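Local atomic coordinates of ketosynthase (Streptomyces sp. MSC090213JE08, PDB entry 6KXD), a protein that forms part of the ishigamide ketosynthase/chain length factor of a highly reducing type II polyketide synthase and probably has or supports 3-oxoacyl-[acyl-carrier-protein] synthase activity. Residues 18-24 with 236-242; 184-188 with 200-204; 248-254 with 369-375; 336-340 with 355-359. All blocks are in the same frame, centred on the assembly; numbering follows the deposited sequence.

Contact 1 (18-24 with 236-242); sequences GTPVITG and FLVEQAE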
loop_
_atom_site.group_PDB
_atom_site.type_symbol
_atom_site.label_atom_id
_atom_site.label_comp_id
_atom_site.label_asym_id
_atom_site.label_seq_id
_atom_site.Cartn_x
_atom_site.Cartn_y
_atom_site.Cartn_z
ATOM N N GLY B 18 -0.620 -26.028 -3.006
ATOM C CA GLY B 18 -0.902 -24.591 -2.854
ATOM C C GLY B 18 0.209 -23.681 -3.376
ATOM O O GLY B 18 0.295 -22.536 -2.949
ATOM N N THR B 19 1.054 -24.168 -4.298
ATOM C CA THR B 19 2.041 -23.308 -4.963
ATOM C C THR B 19 1.302 -22.403 -5.942
ATOM O O THR B 19 0.484 -22.849 -6.749
ATOM C CB THR B 19 3.155 -24.078 -5.688
ATOM O OG1 THR B 19 4.002 -24.694 -4.715
ATOM C CG2 THR B 19 3.991 -23.180 -6.571
ATOM N N PRO B 20 1.545 -21.080 -5.899
ATOM C CA PRO B 20 0.912 -20.204 -6.876
ATOM C C PRO B 20 1.534 -20.388 -8.262
ATOM O O PRO B 20 2.741 -20.597 -8.396
ATOM C CB PRO B 20 1.093 -18.803 -6.287
ATOM C CG PRO B 20 2.276 -18.912 -5.370
ATOM C CD PRO B 20 2.358 -20.358 -4.907
ATOM N N VAL B 21 0.676 -20.297 -9.267
ATOM C CA VAL B 21 1.026 -20.383 -10.607
ATOM C C VAL B 21 0.494 -19.149 -11.299
ATOM O O VAL B 21 -0.616 -18.709 -11.028
ATOM C CB VAL B 21 0.524 -21.680 -11.273
ATOM C CG1 VAL B 21 1.239 -22.878 -10.666
ATOM C CG2 VAL B 21 -0.972 -21.872 -11.192
ATOM N N ILE B 22 1.316 -18.640 -12.213
ATOM C CA ILE B 22 0.869 -17.655 -13.098
ATOM C C ILE B 22 0.235 -18.352 -14.303
ATOM O O ILE B 22 0.918 -19.121 -14.973
ATOM C CB ILE B 22 2.033 -16.784 -13.540
ATOM C CG1 ILE B 22 2.651 -16.038 -12.357
ATOM C CG2 ILE B 22 1.564 -15.879 -14.642
ATOM C CD1 ILE B 22 3.910 -15.270 -12.753
ATOM N N THR B 23 -1.012 -18.004 -14.614
ATOM C CA THR B 23 -1.752 -18.662 -15.727
ATOM C C THR B 23 -2.080 -17.673 -16.826
ATOM O O THR B 23 -2.669 -18.049 -17.846
ATOM C CB THR B 23 -3.010 -19.345 -15.190
ATOM O OG1 THR B 23 -3.832 -18.270 -14.738
ATOM C CG2 THR B 23 -2.692 -20.312 -14.078
ATOM N N GLY B 24 -1.606 -16.432 -16.684
ATOM C CA GLY B 24 -1.839 -15.448 -17.683
ATOM C C GLY B 24 -1.107 -14.161 -17.335
ATOM O O GLY B 24 -0.781 -13.957 -16.179
ATOM N N PHE B 236 -0.413 -10.128 -13.915
ATOM C CA PHE B 236 -0.430 -11.574 -13.901
ATOM C C PHE B 236 -1.717 -12.078 -13.294
ATOM O O PHE B 236 -2.231 -11.510 -12.314
ATOM C CB PHE B 236 0.741 -12.120 -13.095
ATOM C CG PHE B 236 1.989 -11.474 -13.571
ATOM C CD1 PHE B 236 2.546 -11.862 -14.794
ATOM C CD2 PHE B 236 2.532 -10.423 -12.867
ATOM C CE1 PHE B 236 3.681 -11.231 -15.263
ATOM C CE2 PHE B 236 3.623 -9.741 -13.375
ATOM C CZ PHE B 236 4.190 -10.153 -14.576
ATOM N N LEU B 237 -2.235 -13.154 -13.893
ATOM C CA LEU B 237 -3.288 -13.871 -13.267
ATOM C C LEU B 237 -2.623 -15.011 -12.492
ATOM O O LEU B 237 -1.900 -15.835 -13.096
ATOM C CB LEU B 237 -4.263 -14.333 -14.360
ATOM C CG LEU B 237 -5.629 -14.787 -13.833
ATOM C CD1 LEU B 237 -5.498 -15.958 -12.916
ATOM C CD2 LEU B 237 -6.319 -13.656 -13.097
ATOM N N VAL B 238 -2.770 -15.029 -11.175
ATOM C CA VAL B 238 -2.204 -16.040 -10.305
ATOM C C VAL B 238 -3.313 -16.919 -9.712
ATOM O O VAL B 238 -4.327 -16.427 -9.239
ATOM C CB VAL B 238 -1.366 -15.391 -9.183
ATOM C CG1 VAL B 238 -0.773 -16.408 -8.235
ATOM C CG2 VAL B 238 -0.278 -14.508 -9.798
ATOM N N GLU B 239 -3.069 -18.223 -9.709
ATOM C CA GLU B 239 -4.010 -19.230 -9.181
ATOM C C GLU B 239 -3.218 -20.228 -8.341
ATOM O O GLU B 239 -1.984 -20.213 -8.350
ATOM C CB GLU B 239 -4.711 -19.958 -10.332
ATOM C CG GLU B 239 -5.123 -19.052 -11.451
ATOM C CD GLU B 239 -6.094 -19.696 -12.408
ATOM O OE1 GLU B 239 -5.944 -19.495 -13.614
ATOM O OE2 GLU B 239 -7.011 -20.410 -11.901
ATOM N N GLN B 240 -3.937 -21.065 -7.596
ATOM C CA GLN B 240 -3.349 -22.170 -6.861
ATOM C C GLN B 240 -3.173 -23.305 -7.864
ATOM O O GLN B 240 -4.046 -23.522 -8.740
ATOM C CB GLN B 240 -4.243 -22.553 -5.679
ATOM C CG GLN B 240 -4.625 -21.383 -4.792
ATOM C CD GLN B 240 -3.823 -21.345 -3.519
ATOM O OE1 GLN B 240 -2.628 -21.033 -3.498
ATOM N NE2 GLN B 240 -4.505 -21.665 -2.437
ATOM N N ALA B 241 -2.028 -23.980 -7.794
ATOM C CA ALA B 241 -1.669 -24.918 -8.864
ATOM C C ALA B 241 -2.779 -25.983 -8.987
ATOM O O ALA B 241 -3.320 -26.195 -10.079
ATOM C CB ALA B 241 -0.307 -25.502 -8.572
ATOM N N GLU B 242 -3.227 -26.491 -7.840
ATOM C CA GLU B 242 -4.320 -27.500 -7.762
ATOM C C GLU B 242 -5.524 -27.040 -8.589
ATOM O O GLU B 242 -6.036 -27.785 -9.450
ATOM C CB GLU B 242 -4.844 -27.718 -6.339
ATOM C CG GLU B 242 -3.770 -27.835 -5.278
ATOM C CD GLU B 242 -3.388 -26.513 -4.636
ATOM O OE1 GLU B 242 -4.280 -25.826 -4.084
ATOM O OE2 GLU B 242 -2.197 -26.168 -4.706
#

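Contact 2 (184-188 with 200-204); sequences ALNYA and YLVGS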
loop_
_atom_site.group_PDB
_atom_site.type_symbol
_atom_site.label_atom_id
_atom_site.label_comp_id
_atom_site.label_asym_id
_atom_site.label_seq_id
_atom_site.Cartn_x
_atom_site.Cartn_y
_atom_site.Cartn_z
ATOM N N ALA B 184 3.887 -7.177 -4.327
ATOM C CA ALA B 184 2.511 -7.471 -4.667
ATOM C C ALA B 184 2.362 -8.991 -4.814
ATOM O O ALA B 184 1.397 -9.569 -4.386
ATOM C CB ALA B 184 2.113 -6.802 -5.923
ATOM N N LEU B 185 3.331 -9.594 -5.513
ATOM C CA LEU B 185 3.267 -11.001 -5.807
ATOM C C LEU B 185 3.285 -11.773 -4.494
ATOM O O LEU B 185 2.562 -12.753 -4.311
ATOM C CB LEU B 185 4.447 -11.382 -6.691
ATOM C CG LEU B 185 4.529 -12.851 -7.046
ATOM C CD1 LEU B 185 3.241 -13.334 -7.684
ATOM C CD2 LEU B 185 5.686 -13.065 -7.984
ATOM N N ASN B 186 4.144 -11.345 -3.566
ATOM C CA ASN B 186 4.273 -12.055 -2.321
ATOM C C ASN B 186 3.012 -11.876 -1.469
ATOM O O ASN B 186 2.521 -12.795 -0.771
ATOM C CB ASN B 186 5.484 -11.587 -1.531
ATOM C CG ASN B 186 5.934 -12.674 -0.587
ATOM O OD1 ASN B 186 5.991 -13.837 -0.994
ATOM N ND2 ASN B 186 6.297 -12.272 0.604
ATOM N N TYR B 187 2.451 -10.664 -1.531
ATOM C CA TYR B 187 1.238 -10.380 -0.856
ATOM C C TYR B 187 0.131 -11.333 -1.343
ATOM O O TYR B 187 -0.570 -11.981 -0.537
ATOM C CB TYR B 187 0.923 -8.893 -1.080
ATOM C CG TYR B 187 -0.363 -8.431 -0.456
ATOM C CD1 TYR B 187 -0.397 -7.937 0.833
ATOM C CD2 TYR B 187 -1.544 -8.497 -1.148
ATOM C CE1 TYR B 187 -1.568 -7.479 1.398
ATOM C CE2 TYR B 187 -2.728 -8.075 -0.579
ATOM C CZ TYR B 187 -2.754 -7.595 0.713
ATOM O OH TYR B 187 -3.930 -7.141 1.288
ATOM N N ALA B 188 -0.034 -11.394 -2.644
ATOM C CA ALA B 188 -1.060 -12.285 -3.276
ATOM C C ALA B 188 -0.821 -13.736 -2.839
ATOM O O ALA B 188 -1.756 -14.437 -2.448
ATOM C CB ALA B 188 -0.971 -12.159 -4.744
ATOM N N TYR B 200 -5.809 -14.211 -8.281
ATOM C CA TYR B 200 -5.309 -12.874 -8.052
ATOM C C TYR B 200 -4.852 -12.276 -9.352
ATOM O O TYR B 200 -4.192 -12.940 -10.152
ATOM C CB TYR B 200 -4.111 -12.836 -7.103
ATOM C CG TYR B 200 -4.390 -12.118 -5.823
ATOM C CD1 TYR B 200 -4.405 -10.716 -5.748
ATOM C CD2 TYR B 200 -4.664 -12.834 -4.683
ATOM C CE1 TYR B 200 -4.684 -10.075 -4.550
ATOM C CE2 TYR B 200 -4.932 -12.208 -3.479
ATOM C CZ TYR B 200 -4.929 -10.824 -3.411
ATOM O OH TYR B 200 -5.234 -10.291 -2.200
ATOM N N LEU B 201 -5.220 -11.009 -9.544
ATOM C CA LEU B 201 -4.637 -10.129 -10.521
ATOM C C LEU B 201 -3.529 -9.398 -9.790
ATOM O O LEU B 201 -3.808 -8.772 -8.803
ATOM C CB LEU B 201 -5.628 -9.078 -10.987
ATOM C CG LEU B 201 -6.605 -9.397 -12.092
ATOM C CD1 LEU B 201 -7.801 -10.077 -11.514
ATOM C CD2 LEU B 201 -7.023 -8.101 -12.786
ATOM N N VAL B 202 -2.290 -9.596 -10.221
ATOM C CA VAL B 202 -1.145 -9.102 -9.474
ATOM C C VAL B 202 -0.330 -8.323 -10.478
ATOM O O VAL B 202 -0.007 -8.847 -11.577
ATOM C CB VAL B 202 -0.230 -10.219 -8.952
ATOM C CG1 VAL B 202 0.960 -9.655 -8.158
ATOM C CG2 VAL B 202 -0.987 -11.230 -8.135
ATOM N N GLY B 203 0.160 -7.153 -10.077
ATOM C CA GLY B 203 1.073 -6.546 -10.999
ATOM C C GLY B 203 1.507 -5.217 -10.488
ATOM O O GLY B 203 1.357 -4.960 -9.286
ATOM N N SER B 204 2.047 -4.409 -11.388
ATOM C CA SER B 204 2.515 -3.136 -10.922
ATOM C C SER B 204 2.510 -2.186 -12.096
ATOM O O SER B 204 2.465 -2.636 -13.262
ATOM C CB SER B 204 3.850 -3.351 -10.242
ATOM O OG SER B 204 4.844 -3.795 -11.160
#

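Contact 3 (248-254 with 369-375); sequences PLAAVLS and AVLRLIG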
loop_
_atom_site.group_PDB
_atom_site.type_symbol
_atom_site.label_atom_id
_atom_site.label_comp_id
_atom_site.label_asym_id
_atom_site.label_seq_id
_atom_site.Cartn_x
_atom_site.Cartn_y
_atom_site.Cartn_z
ATOM N N PRO B 248 -0.834 -23.479 -16.298
ATOM C CA PRO B 248 0.220 -22.672 -15.685
ATOM C C PRO B 248 1.357 -22.362 -16.663
ATOM O O PRO B 248 1.850 -23.251 -17.382
ATOM C CB PRO B 248 0.670 -23.500 -14.469
ATOM C CG PRO B 248 0.270 -24.911 -14.823
ATOM C CD PRO B 248 -1.015 -24.764 -15.615
ATOM N N LEU B 249 1.789 -21.095 -16.646
ATOM C CA LEU B 249 2.926 -20.644 -17.407
ATOM C C LEU B 249 4.172 -20.730 -16.532
ATOM O O LEU B 249 5.263 -20.913 -17.062
ATOM C CB LEU B 249 2.719 -19.205 -17.896
ATOM C CG LEU B 249 1.379 -18.912 -18.561
ATOM C CD1 LEU B 249 1.293 -17.453 -18.996
ATOM C CD2 LEU B 249 1.174 -19.836 -19.756
ATOM N N ALA B 250 4.011 -20.540 -15.212
ATOM C CA ALA B 250 5.118 -20.525 -14.324
ATOM C C ALA B 250 4.611 -20.698 -12.906
ATOM O O ALA B 250 3.515 -20.262 -12.563
ATOM C CB ALA B 250 5.908 -19.245 -14.461
ATOM N N ALA B 251 5.425 -21.344 -12.086
ATOM C CA ALA B 251 5.129 -21.522 -10.679
ATOM C C ALA B 251 6.013 -20.551 -9.918
ATOM O O ALA B 251 7.165 -20.418 -10.254
ATOM C CB ALA B 251 5.391 -22.917 -10.217
ATOM N N VAL B 252 5.403 -19.845 -8.958
ATOM C CA VAL B 252 6.134 -18.971 -8.078
ATOM C C VAL B 252 6.642 -19.798 -6.895
ATOM O O VAL B 252 5.886 -20.157 -6.007
ATOM C CB VAL B 252 5.278 -17.784 -7.599
ATOM C CG1 VAL B 252 6.093 -16.903 -6.680
ATOM C CG2 VAL B 252 4.694 -16.976 -8.749
ATOM N N LEU B 253 7.939 -20.130 -6.925
ATOM C CA LEU B 253 8.555 -20.981 -5.943
ATOM C C LEU B 253 8.926 -20.199 -4.682
ATOM O O LEU B 253 8.915 -20.723 -3.590
ATOM C CB LEU B 253 9.798 -21.608 -6.578
ATOM C CG LEU B 253 9.543 -22.496 -7.785
ATOM C CD1 LEU B 253 10.774 -23.339 -8.036
ATOM C CD2 LEU B 253 8.333 -23.388 -7.586
ATOM N N SER B 254 9.391 -18.968 -4.838
ATOM C CA SER B 254 9.723 -18.177 -3.695
ATOM C C SER B 254 9.793 -16.701 -4.107
ATOM O O SER B 254 10.043 -16.355 -5.253
ATOM C CB SER B 254 11.031 -18.580 -3.107
ATOM O OG SER B 254 12.035 -18.306 -4.046
ATOM N N ALA B 369 12.455 -12.988 -6.890
ATOM C CA ALA B 369 11.523 -14.075 -7.071
ATOM C C ALA B 369 12.183 -15.178 -7.889
ATOM O O ALA B 369 12.833 -14.919 -8.915
ATOM C CB ALA B 369 10.230 -13.633 -7.712
ATOM N N VAL B 370 11.872 -16.418 -7.495
ATOM C CA VAL B 370 12.312 -17.618 -8.234
ATOM C C VAL B 370 11.075 -18.310 -8.807
ATOM O O VAL B 370 10.098 -18.556 -8.088
ATOM C CB VAL B 370 13.124 -18.544 -7.321
ATOM C CG1 VAL B 370 13.547 -19.821 -8.024
ATOM C CG2 VAL B 370 14.336 -17.827 -6.780
ATOM N N LEU B 371 11.076 -18.488 -10.124
ATOM C CA LEU B 371 9.930 -19.093 -10.837
ATOM C C LEU B 371 10.391 -20.403 -11.462
ATOM O O LEU B 371 11.538 -20.521 -11.859
ATOM C CB LEU B 371 9.484 -18.189 -11.967
ATOM C CG LEU B 371 9.200 -16.733 -11.575
ATOM C CD1 LEU B 371 8.861 -15.925 -12.812
ATOM C CD2 LEU B 371 8.076 -16.648 -10.580
ATOM N N ARG B 372 9.460 -21.335 -11.622
ATOM C CA ARG B 372 9.709 -22.473 -12.468
ATOM C C ARG B 372 8.812 -22.344 -13.690
ATOM O O ARG B 372 7.570 -22.236 -13.499
ATOM C CB ARG B 372 9.444 -23.735 -11.667
ATOM C CG ARG B 372 9.221 -24.943 -12.568
ATOM C CD ARG B 372 10.075 -26.146 -12.302
ATOM N NE ARG B 372 10.721 -26.263 -11.002
ATOM C CZ ARG B 372 12.002 -26.613 -10.847
ATOM N NH1 ARG B 372 12.804 -26.706 -11.905
ATOM N NH2 ARG B 372 12.465 -26.845 -9.630
ATOM N N LEU B 373 9.429 -22.344 -14.881
ATOM C CA LEU B 373 8.695 -22.168 -16.135
ATOM C C LEU B 373 8.019 -23.509 -16.419
ATOM O O LEU B 373 8.604 -24.572 -16.172
ATOM C CB LEU B 373 9.610 -21.646 -17.246
ATOM C CG LEU B 373 10.373 -20.374 -16.866
ATOM C CD1 LEU B 373 11.385 -19.989 -17.913
ATOM C CD2 LEU B 373 9.389 -19.237 -16.613
ATOM N N ILE B 374 6.741 -23.449 -16.794
ATOM C CA ILE B 374 5.959 -24.626 -17.051
ATOM C C ILE B 374 5.546 -24.533 -18.519
ATOM O O ILE B 374 6.372 -24.859 -19.363
ATOM C CB ILE B 374 4.818 -24.737 -16.036
ATOM C CG1 ILE B 374 5.399 -24.845 -14.625
ATOM C CG2 ILE B 374 3.877 -25.897 -16.350
ATOM C CD1 ILE B 374 4.369 -24.687 -13.563
ATOM N N GLY B 375 4.356 -23.984 -18.796
ATOM C CA GLY B 375 3.745 -23.913 -20.147
ATOM C C GLY B 375 2.770 -25.058 -20.390
ATOM O O GLY B 375 3.025 -26.180 -19.923
#

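Contact 4 (336-340 with 355-359); sequences QIAAV and ALVCA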
loop_
_atom_site.group_PDB
_atom_site.type_symbol
_atom_site.label_atom_id
_atom_site.label_comp_id
_atom_site.label_asym_id
_atom_site.label_seq_id
_atom_site.Cartn_x
_atom_site.Cartn_y
_atom_site.Cartn_z
ATOM N N GLN B 336 9.757 -7.533 -15.625
ATOM C CA GLN B 336 10.813 -8.549 -15.550
ATOM C C GLN B 336 10.243 -9.973 -15.619
ATOM O O GLN B 336 10.745 -10.810 -16.385
ATOM C CB GLN B 336 11.658 -8.348 -14.301
ATOM C CG GLN B 336 12.491 -7.098 -14.425
ATOM C CD GLN B 336 13.011 -6.701 -13.076
ATOM O OE1 GLN B 336 12.688 -5.661 -12.545
ATOM N NE2 GLN B 336 13.824 -7.558 -12.514
ATOM N N ILE B 337 9.194 -10.212 -14.837
ATOM C CA ILE B 337 8.501 -11.450 -14.824
ATOM C C ILE B 337 7.891 -11.675 -16.210
ATOM O O ILE B 337 8.042 -12.725 -16.767
ATOM C CB ILE B 337 7.467 -11.499 -13.696
ATOM C CG1 ILE B 337 8.137 -11.506 -12.317
ATOM C CG2 ILE B 337 6.593 -12.712 -13.901
ATOM C CD1 ILE B 337 7.188 -11.348 -11.176
ATOM N N ALA B 338 7.217 -10.679 -16.769
ATOM C CA ALA B 338 6.656 -10.784 -18.127
ATOM C C ALA B 338 7.735 -11.090 -19.178
ATOM O O ALA B 338 7.465 -11.891 -20.090
ATOM C CB ALA B 338 5.888 -9.560 -18.497
ATOM N N ALA B 339 8.916 -10.476 -19.077
ATOM C CA ALA B 339 9.992 -10.761 -20.006
ATOM C C ALA B 339 10.382 -12.244 -19.911
ATOM O O ALA B 339 10.644 -12.878 -20.926
ATOM C CB ALA B 339 11.158 -9.848 -19.781
ATOM N N VAL B 340 10.444 -12.796 -18.700
ATOM C CA VAL B 340 10.716 -14.201 -18.509
ATOM C C VAL B 340 9.641 -15.042 -19.202
ATOM O O VAL B 340 9.976 -15.995 -19.931
ATOM C CB VAL B 340 10.857 -14.595 -17.032
ATOM C CG1 VAL B 340 10.885 -16.098 -16.876
ATOM C CG2 VAL B 340 12.081 -13.972 -16.383
ATOM N N ALA B 355 13.704 -19.515 -13.355
ATOM C CA ALA B 355 13.994 -18.153 -13.608
ATOM C C ALA B 355 14.029 -17.388 -12.279
ATOM O O ALA B 355 13.349 -17.664 -11.335
ATOM C CB ALA B 355 12.977 -17.553 -14.545
ATOM N N LEU B 356 14.878 -16.389 -12.260
ATOM C CA LEU B 356 15.090 -15.530 -11.112
ATOM C C LEU B 356 14.906 -14.091 -11.587
ATOM O O LEU B 356 15.516 -13.689 -12.597
ATOM C CB LEU B 356 16.512 -15.709 -10.587
ATOM C CG LEU B 356 16.846 -15.012 -9.276
ATOM C CD1 LEU B 356 17.901 -15.794 -8.521
ATOM C CD2 LEU B 356 17.383 -13.619 -9.543
ATOM N N VAL B 357 14.100 -13.328 -10.856
ATOM C CA VAL B 357 13.940 -11.896 -11.136
ATOM C C VAL B 357 14.338 -11.151 -9.863
ATOM O O VAL B 357 14.084 -11.600 -8.796
ATOM C CB VAL B 357 12.522 -11.533 -11.604
ATOM C CG1 VAL B 357 12.140 -12.340 -12.818
ATOM C CG2 VAL B 357 11.483 -11.661 -10.523
ATOM N N CYS B 358 15.057 -10.051 -10.016
ATOM C CA CYS B 358 15.596 -9.370 -8.901
ATOM C C CYS B 358 15.325 -7.880 -9.142
ATOM O O CYS B 358 15.439 -7.398 -10.289
ATOM C CB CYS B 358 17.113 -9.610 -8.817
ATOM S SG CYS B 358 17.794 -8.704 -7.412
ATOM N N ALA B 359 14.996 -7.150 -8.084
ATOM C CA ALA B 359 14.895 -5.703 -8.195
ATOM C C ALA B 359 15.417 -5.052 -6.926
ATOM O O ALA B 359 15.389 -5.649 -5.870
ATOM C CB ALA B 359 13.487 -5.269 -8.444
#

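Contact 1 (18-24 with 236-242)
V21 and E239 face each other as a hydrogen-bonded antiparallel pair, V21 N giving to E239 O and E239 N to V21 O, both at 2.8 Å and nearly straight. The next such bond, T23 N to L237 O, keeps the two strands closely joined. On the face carrying V21 and E239, the extended side chain of E239 meets T23 at about a right angle: T23 OG1 donates to E239 OE1 over 2.7 Å, onto the lone pair turned away from OE2. The T23 torsion (chi1 66°) sets OG1 between backbone N and carbonyl carbon, with the methyl CG2 also against OE1. E239 OE2 accepts from E245 N, so both oxygens are held. With an alanine at E239, the T23 hydroxyl and the E245 N-H would probably lose their acceptor, and a gap would open beside T23 CG2. The face with I22 and V238 is apolar: P20 CB touches V238 CG1 at 3.6 Å, and I22 CG2 reaches F236 CD1 at 4.1 Å, where I337 of helix 332-344 covers both I22 and F236. Before P20, and beyond Q240 on the partner strand, the pairing slackens. A241 N still binds T19 O at 2.9 Å, but bent (134°), and A241 CB rests on V21 CG1. At the solvent end G18 and exposed E242 are poorly ordered, and their close approach is doubtful. Strand 20-29 thus has 229-240 along one edge and 250-259 along the other, antiparallel pairing consistent with a sheet of the layered thiolase fold to which ketosynthases belong.

Contact 2 (184-188 with 200-204)
A188 CB sits over one face of the Y200 ring, a CH-pi contact 3.8 Å from the ring centroid and 18° off the ring normal. It lies nearest to CG, so the methyl is offset toward the rim. A smaller serine in place of Y200 would probably strip A188 of this cover and open a gap between helix and strand. Aliphatic packing comes from V202, whose CG1 lies anti to its backbone N (chi1 -180°). That branch nestles against the helix backbone, 3.6 Å from L185 N, and meets A184 CB at 3.8 Å, while CG2 touches A188 CB at 3.5 Å. The two aromatic side chains touch at Y200 OH, which comes obliquely to Y187 CE2 at 3.7 Å. Polar bonding between the two segments is absent. The Y187 hydroxyl instead pairs with T172 OG1, and its ring meets Y179 of the neighbouring subunit, whose E162 OE2 bonds N186 ND2. Segments 184-188 and 200-204 run nearly antiparallel (162° between their directions), and strand 199-206 lies between strands 114-119 and 229-240. Through L185 the helix also touches V252 and V255 of strand 250-259, consistent with the buried helices between sheets of the thiolase fold.

Contact 3 (248-254 with 369-375)
A251 and R372 pair through two backbone hydrogen bonds, A251 N to R372 O at 2.7 Å and R372 N to A251 O at 2.8 Å. Toward the chain end I374 N donates to L249 O in a nearly straight bond (173°), and G375 N closes the pairing on P248 O. At the other end a classic beta bulge puts L253 and S254 opposite V370: V370 O takes L253 N at 2.9 Å and, weakly, S254 N at 3.4 Å, while V370 N returns a bond to S254 O. The polar side chains bond beyond the two segments, S254 OG to A276 O and R372 NH1 to G352 O. Around this frame the packing is aliphatic. V252 and L371 lie side by side, CG2 to CD2 3.9 Å, on the face that also carries A250 and L373. Just past the strand end, I374 points toward 248-254; with CG1 anti to its carbonyl carbon (chi1 -61°) and the chain extended beyond, CD1 reaches A251 CB at 3.9 Å. L253 CD1 crosses to R372 CB at the same separation. Strand 250-259 pairs onward with 20-29 and strand 365-373 with 354-360, placing the contact inside the sheet. Because peptide groups supply every hydrogen bond between the segments, the pairing depends on backbone path, with side chains adding apolar contact and no charge pairing.

Contact 4 (336-340 with 355-359)
Q336 reaches out from the helix with its chain extended and lays NE2 against C358 O at 2.8 Å. The acceptor is in the plane of the amide, whereas the donor stands 46° out of the carbonyl plane. The amide is fixed further by V291 O, also bonded to NE2, and by S332 OG at OE1, so this buried group has partners at both ends and its rotation is set. One turn on, V340 points CG1, anti to its backbone N (chi1 170°), at A355 CB. The two carbons are 3.5 Å apart, tighter than ordinary van der Waals contact. Segments 336-340 and 355-359 run nearly antiparallel, their axes 8.8 Å apart at 159°, a helix layered on a sheet as in the thiolase fold. V357 fills the middle of the strand face. Its CG1 is met obliquely by V340 CG2 at 3.9 Å, while I337 crosses V357 at about a right angle, CG1 to CG2 3.8 Å. V357 also packs on A369 of the adjacent strand 365-373. On the side of helix 180-193, L182 touches both I337 and V357.

Contacts 1 and 3 are both antiparallel strand pairs and lie side by side, centres about 9 Å apart. Strands 20-29 and 250-259 join them, with probable hydrogen bonds from L249 N to I22 O (2.7 Å) and from I22 N to A250 O (2.8 Å). Contact 2 adjoins contact 1 through strands 199-206 and 229-240, and contact 4 adjoins contact 3 through 354-360 and 365-373, with centres about 11 and 10 Å apart. The two helix-on-strand contacts, 2 and 4, have centres about 14 Å apart and meet where L185 CD2 lies 3.9 Å from I337 CD1. This recurring pattern is consistent with the internal duplication of the thiolase fold.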